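Local coordinates for centrosomal protein 120 (Oreochromis niloticus, PDB 6EWH) that probably works at centrioles and basal bodies in the formation of cilia, and is represented here by its second C2 domain (C2B), at residues F31-T36 / V176-E181; S65-D70 / V91-S96; S105-L110 / V126-L131. The protein carries 1 engineered substitution. All blocks are in the same frame, centred on the assembly; numbering follows the deposited sequence.

Contact 1: F31-T36 / V176-E181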
loop_
_atom_site.group_PDB
_atom_site.type_symbol
_atom_site.label_atom_id
_atom_site.label_comp_id
_atom_site.label_asym_id
_atom_site.label_seq_id
_atom_site.Cartn_x
_atom_site.Cartn_y
_atom_site.Cartn_z
ATOM N N PHE A 31 11.560 10.362 -9.870
ATOM C CA PHE A 31 10.706 9.185 -9.946
ATOM C C PHE A 31 9.473 9.392 -9.082
ATOM O O PHE A 31 9.473 10.199 -8.149
ATOM C CB PHE A 31 11.454 7.944 -9.416
ATOM C CG PHE A 31 12.684 7.600 -10.212
ATOM C CD1 PHE A 31 13.904 8.218 -9.943
ATOM C CD2 PHE A 31 12.623 6.673 -11.242
ATOM C CE1 PHE A 31 15.044 7.896 -10.685
ATOM C CE2 PHE A 31 13.754 6.366 -11.990
ATOM C CZ PHE A 31 14.955 6.970 -11.706
ATOM N N VAL A 32 8.422 8.631 -9.381
ATOM C CA VAL A 32 7.199 8.621 -8.584
ATOM C C VAL A 32 6.928 7.183 -8.146
ATOM O O VAL A 32 6.903 6.270 -8.980
ATOM C CB VAL A 32 5.997 9.193 -9.359
ATOM C CG1 VAL A 32 4.749 9.185 -8.479
ATOM C CG2 VAL A 32 6.309 10.604 -9.831
ATOM N N LEU A 33 6.742 6.991 -6.845
ATOM C CA LEU A 33 6.355 5.706 -6.269
ATOM C C LEU A 33 4.939 5.865 -5.723
ATOM O O LEU A 33 4.682 6.771 -4.921
ATOM C CB LEU A 33 7.320 5.353 -5.148
ATOM C CG LEU A 33 6.974 4.084 -4.372
ATOM C CD1 LEU A 33 7.067 2.841 -5.269
ATOM C CD2 LEU A 33 7.938 3.941 -3.196
ATOM N N SER A 34 4.016 5.005 -6.162
ATOM C CA SER A 34 2.614 5.191 -5.824
ATOM C C SER A 34 1.983 3.893 -5.350
ATOM O O SER A 34 2.380 2.789 -5.745
ATOM C CB SER A 34 1.790 5.729 -7.001
ATOM O OG SER A 34 1.779 4.813 -8.070
ATOM N N VAL A 35 0.990 4.053 -4.481
ATOM C CA VAL A 35 0.195 2.948 -3.947
ATOM C C VAL A 35 -1.267 3.288 -4.196
ATOM O O VAL A 35 -1.721 4.383 -3.841
ATOM C CB VAL A 35 0.427 2.778 -2.439
ATOM C CG1 VAL A 35 -0.450 1.635 -1.891
ATOM C CG2 VAL A 35 1.891 2.507 -2.153
ATOM N N THR A 36 -2.004 2.360 -4.800
ATOM C CA THR A 36 -3.427 2.556 -5.066
ATOM C C THR A 36 -4.201 1.439 -4.387
ATOM O O THR A 36 -3.920 0.253 -4.609
ATOM C CB THR A 36 -3.728 2.547 -6.565
ATOM O OG1 THR A 36 -2.965 3.553 -7.219
ATOM C CG2 THR A 36 -5.232 2.791 -6.798
ATOM N N VAL A 176 0.912 -1.188 -6.764
ATOM C CA VAL A 176 2.084 -0.376 -6.453
ATOM C C VAL A 176 2.849 -0.151 -7.746
ATOM O O VAL A 176 3.075 -1.094 -8.510
ATOM C CB VAL A 176 2.976 -1.024 -5.376
ATOM C CG1 VAL A 176 2.226 -1.114 -4.052
ATOM C CG2 VAL A 176 3.466 -2.402 -5.822
ATOM N N THR A 177 3.235 1.103 -8.000
ATOM C CA THR A 177 3.849 1.463 -9.274
ATOM C C THR A 177 5.085 2.323 -9.049
ATOM O O THR A 177 5.111 3.174 -8.158
ATOM C CB THR A 177 2.828 2.234 -10.142
ATOM O OG1 THR A 177 1.774 1.348 -10.533
ATOM C CG2 THR A 177 3.471 2.814 -11.410
ATOM N N LEU A 178 6.120 2.078 -9.847
ATOM C CA LEU A 178 7.295 2.938 -9.895
ATOM C C LEU A 178 7.473 3.421 -11.326
ATOM O O LEU A 178 7.378 2.628 -12.264
ATOM C CB LEU A 178 8.531 2.161 -9.447
ATOM C CG LEU A 178 9.853 2.931 -9.495
ATOM C CD1 LEU A 178 9.871 4.070 -8.473
ATOM C CD2 LEU A 178 11.035 2.011 -9.291
ATOM N N ARG A 179 7.718 4.722 -11.499
ATOM C CA ARG A 179 7.971 5.233 -12.841
ATOM C C ARG A 179 8.885 6.443 -12.758
ATOM O O ARG A 179 8.926 7.138 -11.740
ATOM C CB ARG A 179 6.662 5.617 -13.546
ATOM C CG ARG A 179 5.892 6.719 -12.848
ATOM C CD ARG A 179 4.541 6.950 -13.500
ATOM N NE ARG A 179 3.804 8.009 -12.814
ATOM C CZ ARG A 179 4.017 9.307 -12.990
ATOM N NH1 ARG A 179 4.949 9.731 -13.832
ATOM N NH2 ARG A 179 3.295 10.191 -12.310
ATOM N N ARG A 180 9.606 6.697 -13.843
ATOM C CA ARG A 180 10.232 7.999 -14.000
ATOM C C ARG A 180 9.143 9.054 -14.058
ATOM O O ARG A 180 8.057 8.821 -14.597
ATOM C CB ARG A 180 11.055 8.049 -15.287
ATOM C CG ARG A 180 12.372 7.304 -15.207
ATOM C CD ARG A 180 13.197 7.590 -16.460
ATOM N NE ARG A 180 14.506 6.938 -16.501
ATOM C CZ ARG A 180 15.590 7.381 -15.866
ATOM N NH1 ARG A 180 15.529 8.472 -15.118
ATOM N NH2 ARG A 180 16.744 6.728 -15.984
ATOM N N GLU A 181 9.424 10.211 -13.471
ATOM C CA GLU A 181 8.395 11.231 -13.372
ATOM C C GLU A 181 7.914 11.675 -14.747
ATOM O O GLU A 181 6.724 11.976 -14.921
ATOM C CB GLU A 181 8.923 12.416 -12.572
ATOM C CG GLU A 181 7.868 13.471 -12.312
ATOM C CD GLU A 181 8.254 14.359 -11.167
ATOM O OE1 GLU A 181 9.193 15.166 -11.336
ATOM O OE2 GLU A 181 7.622 14.238 -10.097
#

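Contact 2: S65-D70 / V91-S96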
loop_
_atom_site.group_PDB
_atom_site.type_symbol
_atom_site.label_atom_id
_atom_site.label_comp_id
_atom_site.label_asym_id
_atom_site.label_seq_id
_atom_site.Cartn_x
_atom_site.Cartn_y
_atom_site.Cartn_z
ATOM N N SER A 65 2.341 3.241 5.901
ATOM C CA SER A 65 3.507 4.106 5.908
ATOM C C SER A 65 4.267 3.886 4.605
ATOM O O SER A 65 4.699 2.766 4.322
ATOM C CB SER A 65 4.391 3.748 7.102
ATOM O OG SER A 65 5.521 4.590 7.149
ATOM N N LEU A 66 4.416 4.947 3.812
ATOM C CA LEU A 66 5.122 4.878 2.535
ATOM C C LEU A 66 6.379 5.727 2.663
ATOM O O LEU A 66 6.296 6.957 2.734
ATOM C CB LEU A 66 4.231 5.361 1.388
ATOM C CG LEU A 66 4.862 5.331 -0.016
ATOM C CD1 LEU A 66 5.217 3.925 -0.445
ATOM C CD2 LEU A 66 3.924 5.953 -1.021
ATOM N N LEU A 67 7.528 5.061 2.719
ATOM C CA LEU A 67 8.822 5.711 2.944
ATOM C C LEU A 67 8.771 6.703 4.110
ATOM O O LEU A 67 9.230 7.844 4.016
ATOM C CB LEU A 67 9.365 6.359 1.670
ATOM C CG LEU A 67 9.595 5.426 0.481
ATOM C CD1 LEU A 67 10.292 6.169 -0.648
ATOM C CD2 LEU A 67 10.374 4.194 0.880
ATOM N N GLY A 68 8.178 6.266 5.218
ATOM C CA GLY A 68 8.107 7.108 6.396
ATOM C C GLY A 68 6.998 8.138 6.404
ATOM O O GLY A 68 6.926 8.944 7.339
ATOM N N ASN A 69 6.128 8.140 5.402
ATOM C CA ASN A 69 4.993 9.052 5.362
ATOM C C ASN A 69 3.730 8.313 5.783
ATOM O O ASN A 69 3.385 7.291 5.186
ATOM C CB ASN A 69 4.801 9.584 3.943
ATOM C CG ASN A 69 5.959 10.435 3.488
ATOM O OD1 ASN A 69 6.041 11.609 3.837
ATOM N ND2 ASN A 69 6.877 9.841 2.730
ATOM N N ASP A 70 3.035 8.840 6.792
ATOM C CA ASP A 70 1.788 8.228 7.246
ATOM C C ASP A 70 0.674 8.612 6.284
ATOM O O ASP A 70 0.437 9.801 6.046
ATOM C CB ASP A 70 1.434 8.689 8.659
ATOM C CG ASP A 70 2.347 8.091 9.719
ATOM O OD1 ASP A 70 2.830 6.955 9.537
ATOM O OD2 ASP A 70 2.589 8.769 10.738
ATOM N N VAL A 91 4.639 9.437 -3.735
ATOM C CA VAL A 91 5.766 10.238 -3.272
ATOM C C VAL A 91 6.732 10.438 -4.426
ATOM O O VAL A 91 6.873 9.587 -5.308
ATOM C CB VAL A 91 6.484 9.601 -2.059
ATOM C CG1 VAL A 91 5.565 9.612 -0.840
ATOM C CG2 VAL A 91 6.952 8.171 -2.386
ATOM N N ARG A 92 7.418 11.576 -4.408
ATOM C CA ARG A 92 8.436 11.870 -5.401
ATOM C C ARG A 92 9.808 11.511 -4.851
ATOM O O ARG A 92 10.117 11.784 -3.686
ATOM C CB ARG A 92 8.411 13.353 -5.785
ATOM C CG ARG A 92 7.133 13.773 -6.483
ATOM C CD ARG A 92 7.141 15.292 -6.729
ATOM N NE ARG A 92 8.013 15.645 -7.848
ATOM C CZ ARG A 92 8.724 16.764 -7.923
ATOM N NH1 ARG A 92 8.700 17.636 -6.926
ATOM N NH2 ARG A 92 9.467 16.997 -8.995
ATOM N N ILE A 93 10.632 10.902 -5.700
ATOM C CA ILE A 93 11.953 10.431 -5.305
ATOM C C ILE A 93 12.968 10.962 -6.308
ATOM O O ILE A 93 12.774 10.837 -7.524
ATOM C CB ILE A 93 12.005 8.893 -5.231
ATOM C CG1 ILE A 93 11.029 8.366 -4.186
ATOM C CG2 ILE A 93 13.418 8.419 -4.894
ATOM C CD1 ILE A 93 10.771 6.879 -4.286
ATOM N N ARG A 94 14.036 11.570 -5.805
ATOM C CA ARG A 94 15.158 11.978 -6.639
ATOM C C ARG A 94 16.271 10.959 -6.417
ATOM O O ARG A 94 16.720 10.767 -5.284
ATOM C CB ARG A 94 15.601 13.394 -6.268
ATOM C CG ARG A 94 16.645 14.021 -7.204
ATOM C CD ARG A 94 16.878 15.471 -6.805
ATOM N NE ARG A 94 17.839 16.154 -7.668
ATOM C CZ ARG A 94 19.160 16.112 -7.503
ATOM N NH1 ARG A 94 19.695 15.416 -6.507
ATOM N NH2 ARG A 94 19.949 16.775 -8.341
ATOM N N SER A 95 16.669 10.267 -7.478
ATOM C CA SER A 95 17.602 9.149 -7.333
ATOM C C SER A 95 18.171 8.810 -8.705
ATOM O O SER A 95 18.071 9.597 -9.650
ATOM C CB SER A 95 16.892 7.938 -6.706
ATOM O OG SER A 95 17.813 6.931 -6.300
ATOM N N SER A 96 18.799 7.641 -8.813
ATOM C CA SER A 96 19.095 7.056 -10.108
ATOM C C SER A 96 18.375 5.722 -10.212
ATOM O O SER A 96 18.015 5.111 -9.200
ATOM C CB SER A 96 20.604 6.858 -10.317
ATOM O OG SER A 96 21.069 5.721 -9.605
#

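Contact 3: S105-L110 / V126-L131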
loop_
_atom_site.group_PDB
_atom_site.type_symbol
_atom_site.label_atom_id
_atom_site.label_comp_id
_atom_site.label_asym_id
_atom_site.label_seq_id
_atom_site.Cartn_x
_atom_site.Cartn_y
_atom_site.Cartn_z
ATOM N N SER A 105 14.456 -2.882 -3.572
ATOM C CA SER A 105 14.681 -4.311 -3.386
ATOM C C SER A 105 15.041 -4.640 -1.946
ATOM O O SER A 105 14.815 -5.775 -1.506
ATOM C CB SER A 105 15.765 -4.818 -4.349
ATOM O OG SER A 105 17.074 -4.510 -3.886
ATOM N N GLN A 106 15.564 -3.668 -1.195
ATOM C CA GLN A 106 15.975 -3.868 0.187
ATOM C C GLN A 106 14.918 -3.441 1.198
ATOM O O GLN A 106 15.141 -3.585 2.403
ATOM C CB GLN A 106 17.283 -3.115 0.456
ATOM C CG GLN A 106 18.433 -3.531 -0.461
ATOM C CD GLN A 106 19.585 -2.542 -0.433
ATOM O OE1 GLN A 106 19.652 -1.682 0.448
ATOM N NE2 GLN A 106 20.499 -2.656 -1.401
ATOM N N GLN A 107 13.761 -2.924 0.741
ATOM C CA GLN A 107 12.822 -2.428 1.738
ATOM C C GLN A 107 11.955 -3.559 2.275
ATOM O O GLN A 107 11.687 -4.538 1.568
ATOM C CB GLN A 107 11.914 -1.366 1.120
ATOM C CG GLN A 107 12.674 -0.113 0.711
ATOM C CD GLN A 107 13.641 0.349 1.791
ATOM O OE1 GLN A 107 13.223 0.856 2.829
ATOM N NE2 GLN A 107 14.945 0.165 1.553
ATOM N N PRO A 108 11.518 -3.442 3.525
ATOM C CA PRO A 108 10.514 -4.375 4.040
ATOM C C PRO A 108 9.192 -4.123 3.339
ATOM O O PRO A 108 8.967 -3.073 2.734
ATOM C CB PRO A 108 10.420 -4.005 5.521
ATOM C CG PRO A 108 10.773 -2.563 5.552
ATOM C CD PRO A 108 11.825 -2.375 4.493
ATOM N N SER A 109 8.315 -5.115 3.409
ATOM C CA SER A 109 7.031 -4.974 2.741
ATOM C C SER A 109 6.227 -3.813 3.315
ATOM O O SER A 109 6.347 -3.442 4.487
ATOM C CB SER A 109 6.221 -6.270 2.834
ATOM O OG SER A 109 6.734 -7.248 1.943
ATOM N N LEU A 110 5.432 -3.211 2.444
ATOM C CA LEU A 110 4.441 -2.246 2.877
ATOM C C LEU A 110 3.347 -2.995 3.630
ATOM O O LEU A 110 2.882 -4.041 3.176
ATOM C CB LEU A 110 3.871 -1.587 1.624
ATOM C CG LEU A 110 2.879 -0.443 1.701
ATOM C CD1 LEU A 110 3.586 0.788 2.199
ATOM C CD2 LEU A 110 2.329 -0.215 0.310
ATOM N N VAL A 126 2.513 -5.997 1.293
ATOM C CA VAL A 126 2.674 -5.709 -0.128
ATOM C C VAL A 126 4.159 -5.511 -0.399
ATOM O O VAL A 126 4.774 -4.575 0.126
ATOM C CB VAL A 126 1.861 -4.480 -0.551
ATOM C CG1 VAL A 126 2.048 -4.228 -2.024
ATOM C CG2 VAL A 126 0.384 -4.701 -0.226
ATOM N N SER A 127 4.735 -6.386 -1.206
ATOM C CA SER A 127 6.181 -6.399 -1.372
ATOM C C SER A 127 6.622 -5.227 -2.238
ATOM O O SER A 127 6.134 -5.058 -3.359
ATOM C CB SER A 127 6.608 -7.706 -2.021
ATOM O OG SER A 127 8.006 -7.717 -2.250
ATOM N N LEU A 128 7.551 -4.425 -1.724
ATOM C CA LEU A 128 8.214 -3.461 -2.589
ATOM C C LEU A 128 9.352 -4.103 -3.364
ATOM O O LEU A 128 9.653 -3.665 -4.480
ATOM C CB LEU A 128 8.733 -2.269 -1.787
ATOM C CG LEU A 128 7.662 -1.418 -1.104
ATOM C CD1 LEU A 128 8.313 -0.344 -0.270
ATOM C CD2 LEU A 128 6.724 -0.808 -2.131
ATOM N N SER A 129 10.001 -5.121 -2.793
ATOM C CA SER A 129 11.059 -5.806 -3.529
ATOM C C SER A 129 10.514 -6.493 -4.773
ATOM O O SER A 129 11.210 -6.574 -5.793
ATOM C CB SER A 129 11.789 -6.804 -2.626
ATOM O OG SER A 129 10.924 -7.835 -2.191
ATOM N N ALA A 130 9.275 -6.991 -4.716
ATOM C CA ALA A 130 8.655 -7.565 -5.906
ATOM C C ALA A 130 8.554 -6.526 -7.009
ATOM O O ALA A 130 8.807 -6.823 -8.183
ATOM C CB ALA A 130 7.260 -8.099 -5.571
ATOM N N LEU A 131 8.200 -5.294 -6.639
ATOM C CA LEU A 131 8.097 -4.212 -7.607
ATOM C C LEU A 131 9.466 -3.869 -8.178
ATOM O O LEU A 131 9.617 -3.694 -9.394
ATOM C CB LEU A 131 7.477 -2.993 -6.930
ATOM C CG LEU A 131 7.510 -1.705 -7.750
ATOM C CD1 LEU A 131 6.750 -1.865 -9.076
ATOM C CD2 LEU A 131 6.934 -0.557 -6.933
HETATM O O HOH W 1 9.470 -5.486 0.134
#

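Contact 1: F31-T36 / V176-E181
Val32 and Arg179 are joined by two backbone hydrogen bonds. Val32 N donates a hydrogen bond to Arg179 O at 2.8 Å, with the donor almost in line with the carbonyl. Arg179 N returns a bond to Val32 O at 3.1 Å. Two residues further on, Ser34 and Thr177 form the next hydrogen-bonded pair, with Ser34 N to Thr177 O at 2.9 Å. The short segments of the two strands run antiparallel, with an angle of 169° between their directions. Between these pairs come the non-hydrogen-bonded ones, Leu33 with Leu178 and Val35 with Val176. Leu33, Leu178 and Val176 direct their CA protons at carbonyls of the facing strand, as where Leu33 CA lies 3.4 Å from Thr177 O.

The two arginines leave the sheet on different sides. Arg179 has its CG wedged between the backbone N and the carbonyl carbon (chi1 62°). From there the extended chain runs beside Val32, and Val32 CG2 lies over one face of the guanidinium, 3.9 Å from Arg179 NH2. Arg179 NH1 bonds to Val183 O and weakly to Glu181 O. Arg180 runs alongside Phe31, and its CG comes within 3.6 Å of Phe31 CE2. The ring and the guanidinium are inclined by 30°, with Phe31 CZ 3.8 Å from Arg180 NH1. Asp29 and Asp139 form salt bridges with this guanidinium. On the Leu33 side, Leu178 CD1 reaches Phe31 CB, while Leu100 of helix 97-105 covers both Phe31 and Leu178. On the Ser34 side, Thr177 OG1 bonds to Thr144.

The chemistry is divided. Backbone bonds hold the strands together, and one face is apolar and built into the core. At the margin Arg180 is probably balanced by Asp29 and Asp139, while Arg179 is held by backbone carbonyls.

Contact 2: S65-D70 / V91-S96
The amide of Asn69 is the flat group of this contact. Val91 CG1 lies over one face of it, on the nitrogen side, 3.8 Å from Asn69 ND2. Within the amide plane ND2 points back along its own chain to Leu66 O, a hydrogen bond of 2.9 Å with an N-H...O angle of 156°. The CG of Asn69 sits beside its backbone N (chi1 -65°), which turns the amide back over the turn. Leu66 O also accepts from Asn69 N, so two donors of one residue grip this carbonyl, and the amide is held in one orientation. With an alanine here, Leu66 O would probably be left with the backbone donor of the two, and Val91 CG1 without the amide against it.

The rest of the contact is apolar. Leu66 CD2 sits against both methyls of Val91, 4.0 Å from CG1 and 4.0 Å from CG2. Val91 can offer both because CG1 lies beside its backbone N and CG2 between N and the carbonyl carbon (chi1 -67°). Leu67 crosses Ile93 at about a right angle, and the touch is methyl to methyl: Leu67 CD1 lies 3.7 Å from Ile93 CD1. Leu67 CD1 also reaches Val91 CG2, more loosely. Phe103 of helix 97-105 packs on Leu67, and Leu33 packs on both Leu66 and Ile93.

Leu66 to Asn69 form a type I' turn, the two-residue loop of a beta hairpin. Asn69 N to Leu66 O closes it, and Leu66 N to Asn69 O (2.9 Å) completes the pair. Gly68 takes backbone angles at which a CB would press on the carbonyl O of Leu67. The hairpin belongs to one sheet and Val91 and Ile93 to the other, so the contact is sheet-on-sheet packing in the C2 beta sandwich.

Contact 3: S105-L110 / V126-L131
A beta bridge at the open end of the hairpin 110-116/119-126 pairs Leu110 with Val126. Val126 N bonds to Leu110 O at 2.7 Å and nearly straight (165°). Leu110 N bonds back to Val126 O at 2.8 Å, more bent and tilted from the carbonyl plane. The two side chains lie on the same face, where CB meets CB at 4.1 Å. Val35 and Val176, from the other sheet of the sandwich, cover Leu110 and Val126 respectively.

Ser109 belongs to the loop that leads from helix 97-105 into the hairpin, and its OG rests 3.5 Å from Ser127 CA. Ser127 is the N-cap of helix 128-133. Its OG, anti to the backbone N (chi1 177°), swings toward the first turn and accepts from Ala130 N at 2.9 Å. This strand-to-helix junction is where the C2 sandwich edge passes into a short helix, and the loop 105-110 lies along it.

Leu128, the first residue after the cap, turns its side chain to the loop. Its CD1 fits beside Gln107 CB at 4.0 Å and also reaches Pro108 O. The amide of Gln107 bends away from this methyl, and its NE2 bonds to Phe103 O. A water joins the two backbones here: it donates to Gln107 O and accepts from Ser129 N at 3.0 Å. At the far end the carbonyl of Ser105 comes close to Ser129 CB, while Ser105 OG bonds to Ala102 O in its own helix.

In the fold
Contacts 1 and 2 share a sheet, since strands 29-41 and 87-95 are neighbours in it. Their centres are about 10 Å apart. A salt bridge joins them at the margin, Glu181 OE2 to Arg92 NE at 2.7 Å, and Phe31 N probably bonds to Ile93 O. Contact 3 lies about 13 Å from each of the others, centre to centre. It meets contact 1 through the core, where Leu33 CD1 lies 3.8 Å from Leu131 CD2. In sequence, both 65-70/91-96 and 105-110/126-131 fall between the two strands of contact 1. Contact 1 pairs strands within one sheet, and contact 2 joins that sheet to the other. Contact 3 pairs two strands of the second sheet and lays the loop after helix 97-105 along the start of helix 128-133.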